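Long-range contact in probable peptidyl-prolyl cis-trans isomerase (Mimivirus, PDB 2OSE), which belongs to the cyclophilin family of peptidyl-prolyl cis-trans isomerases, forms a homotrimer and is associated with the virion, though an isomerase activity can only be inferred: residues 15-20 / 203-208. Residues are numbered along the deposited sequence; the frame is centred on the assembly and turned at random.
Sequences PRVYMD and CGAYLD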
loop_
_atom_site.group_PDB
_atom_site.type_symbol
_atom_site.label_atom_id
_atom_site.label_comp_id
_atom_site.label_asym_id
_atom_site.label_seq_id
_atom_site.Cartn_x
_atom_site.Cartn_y
_atom_site.Cartn_z
ATOM N N PRO A 15 -4.887 -14.042 -32.364
ATOM C CA PRO A 15 -3.723 -14.719 -31.823
ATOM C C PRO A 15 -4.139 -15.436 -30.548
ATOM O O PRO A 15 -5.036 -14.982 -29.869
ATOM C CB PRO A 15 -2.764 -13.574 -31.468
ATOM C CG PRO A 15 -3.253 -12.406 -32.243
ATOM C CD PRO A 15 -4.722 -12.575 -32.390
ATOM N N ARG A 16 -3.504 -16.555 -30.243
ATOM C CA ARG A 16 -3.755 -17.244 -28.984
ATOM C C ARG A 16 -2.470 -17.315 -28.239
ATOM O O ARG A 16 -1.433 -17.569 -28.842
ATOM C CB ARG A 16 -4.304 -18.645 -29.225
ATOM C CG ARG A 16 -5.731 -18.641 -29.753
ATOM C CD ARG A 16 -6.216 -20.049 -30.046
ATOM N NE ARG A 16 -7.431 -19.966 -30.824
ATOM C CZ ARG A 16 -8.648 -20.160 -30.363
ATOM N NH1 ARG A 16 -8.832 -20.568 -29.134
ATOM N NH2 ARG A 16 -9.697 -19.985 -31.175
ATOM N N VAL A 17 -2.524 -17.098 -26.930
ATOM C CA VAL A 17 -1.316 -17.077 -26.098
ATOM C C VAL A 17 -1.582 -17.814 -24.804
ATOM O O VAL A 17 -2.742 -18.049 -24.449
ATOM C CB VAL A 17 -0.857 -15.647 -25.763
ATOM C CG1 VAL A 17 -0.527 -14.832 -27.044
ATOM C CG2 VAL A 17 -1.926 -14.944 -24.894
ATOM N N TYR A 18 -0.509 -18.162 -24.097
ATOM C CA TYR A 18 -0.601 -18.797 -22.781
ATOM C C TYR A 18 0.257 -18.078 -21.737
ATOM O O TYR A 18 1.255 -17.417 -22.070
ATOM C CB TYR A 18 -0.194 -20.282 -22.867
ATOM C CG TYR A 18 1.188 -20.487 -23.488
ATOM C CD1 TYR A 18 2.328 -20.510 -22.691
ATOM C CD2 TYR A 18 1.349 -20.620 -24.885
ATOM C CE1 TYR A 18 3.623 -20.675 -23.263
ATOM C CE2 TYR A 18 2.637 -20.763 -25.457
ATOM C CZ TYR A 18 3.758 -20.787 -24.631
ATOM O OH TYR A 18 5.030 -20.933 -25.190
ATOM N N MET A 19 -0.138 -18.242 -20.482
ATOM C CA MET A 19 0.586 -17.738 -19.319
ATOM C C MET A 19 0.411 -18.724 -18.165
ATOM O O MET A 19 -0.723 -18.907 -17.664
ATOM C CB MET A 19 -0.036 -16.427 -18.825
ATOM C CG MET A 19 0.412 -15.206 -19.467
ATOM S SD MET A 19 -0.644 -13.802 -18.921
ATOM C CE MET A 19 0.118 -12.646 -20.049
ATOM N N ASP A 20 1.522 -19.282 -17.692
ATOM C CA ASP A 20 1.544 -19.950 -16.361
ATOM C C ASP A 20 1.346 -18.924 -15.254
ATOM O O ASP A 20 1.863 -17.798 -15.351
ATOM C CB ASP A 20 2.885 -20.642 -16.115
ATOM C CG ASP A 20 2.974 -21.964 -16.761
ATOM O OD1 ASP A 20 1.924 -22.611 -17.021
ATOM O OD2 ASP A 20 4.114 -22.380 -17.033
ATOM N N CYS A 203 5.474 -17.883 -20.602
ATOM C CA CYS A 203 4.406 -17.373 -21.432
ATOM C C CYS A 203 4.887 -17.431 -22.878
ATOM O O CYS A 203 6.092 -17.598 -23.152
ATOM C CB CYS A 203 3.964 -15.964 -20.992
ATOM S SG CYS A 203 5.262 -14.726 -20.968
ATOM N N GLY A 204 3.961 -17.276 -23.796
ATOM C CA GLY A 204 4.260 -17.467 -25.201
ATOM C C GLY A 204 3.004 -17.385 -26.017
ATOM O O GLY A 204 1.910 -17.283 -25.475
ATOM N N ALA A 205 3.185 -17.396 -27.332
ATOM C CA ALA A 205 2.084 -17.453 -28.274
ATOM C C ALA A 205 2.134 -18.819 -28.906
ATOM O O ALA A 205 3.231 -19.349 -29.166
ATOM C CB ALA A 205 2.237 -16.377 -29.338
ATOM N N TYR A 206 0.961 -19.413 -29.103
ATOM C CA TYR A 206 0.822 -20.575 -29.966
ATOM C C TYR A 206 1.026 -20.142 -31.418
ATOM O O TYR A 206 0.720 -18.996 -31.770
ATOM C CB TYR A 206 -0.575 -21.186 -29.834
ATOM C CG TYR A 206 -0.897 -21.677 -28.469
ATOM C CD1 TYR A 206 -0.403 -22.894 -28.005
ATOM C CD2 TYR A 206 -1.691 -20.914 -27.611
ATOM C CE1 TYR A 206 -0.713 -23.345 -26.716
ATOM C CE2 TYR A 206 -1.992 -21.360 -26.343
ATOM C CZ TYR A 206 -1.498 -22.559 -25.901
ATOM O OH TYR A 206 -1.829 -22.989 -24.644
ATOM N N LEU A 207 1.508 -21.056 -32.264
ATOM C CA LEU A 207 1.617 -20.790 -33.713
ATOM C C LEU A 207 0.265 -20.376 -34.245
ATOM O O LEU A 207 -0.748 -21.043 -34.003
ATOM C CB LEU A 207 2.049 -22.040 -34.511
ATOM C CG LEU A 207 2.372 -21.845 -36.015
ATOM C CD1 LEU A 207 3.772 -21.217 -36.192
ATOM C CD2 LEU A 207 2.310 -23.174 -36.792
ATOM N N ASP A 208 0.248 -19.290 -34.991
ATOM C CA ASP A 208 -0.956 -18.956 -35.758
ATOM C C ASP A 208 -0.789 -19.489 -37.179
ATOM O O ASP A 208 -0.010 -18.941 -37.962
ATOM C CB ASP A 208 -1.230 -17.450 -35.755
ATOM C CG ASP A 208 -2.506 -17.109 -36.470
ATOM O OD1 ASP A 208 -3.551 -17.012 -35.770
ATOM O OD2 ASP A 208 -2.473 -16.966 -37.720
HETATM O O HOH W 1 -1.104 -17.212 -31.825
HETATM O O HOH W 2 5.379 -21.189 -27.865
#
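With CG of Tyr18 lodged between its own backbone N and carbonyl carbon (chi1 54°), the phenol ring is laid across the neighbouring strand at Gly204, while the ring of Tyr206, its CG anti to the carbonyl carbon (chi1 -62°), turns back alongside residues 16-18, with Arg16 O at its edge. Two observations document the first placement: Gly204 CA stands 3.8 Å from the centroid of the Tyr18 ring, over its face, a CH-pi contact; and Tyr18 CZ lies 3.4 Å from Gly204 CA. The rings themselves form an edge-to-face pair, planes at 60°, in which CD2 of Tyr18 meets the face of Tyr206 near its rim, 3.6 Å from CZ. Tyr206 OH is anchored beyond the pair by Gln32, and a water joins Tyr18 OH to Ala205 O. Beneath the rings the backbones run antiparallel. Tyr18 N gives a nearly straight bond to Gly204 O (2.9 Å), and Gly204 N returns a longer one to Tyr18 O (3.2 Å). Tyr206 N extends the pattern to Arg16 O (3.0 Å). On the other face, at non-hydrogen-bonded pairs, Val17 CG1 packs on Ala205 CB and Met19 CG on Cys203 CB, each 3.9 Å apart. The last strand, 198-205, thus pairs beside the first, 16-23, whose other neighbour is strand 26-35, with Phe47 of helix 41-52 against Val17 and Met19, as in the antiparallel beta-barrel of the cyclophilin fold.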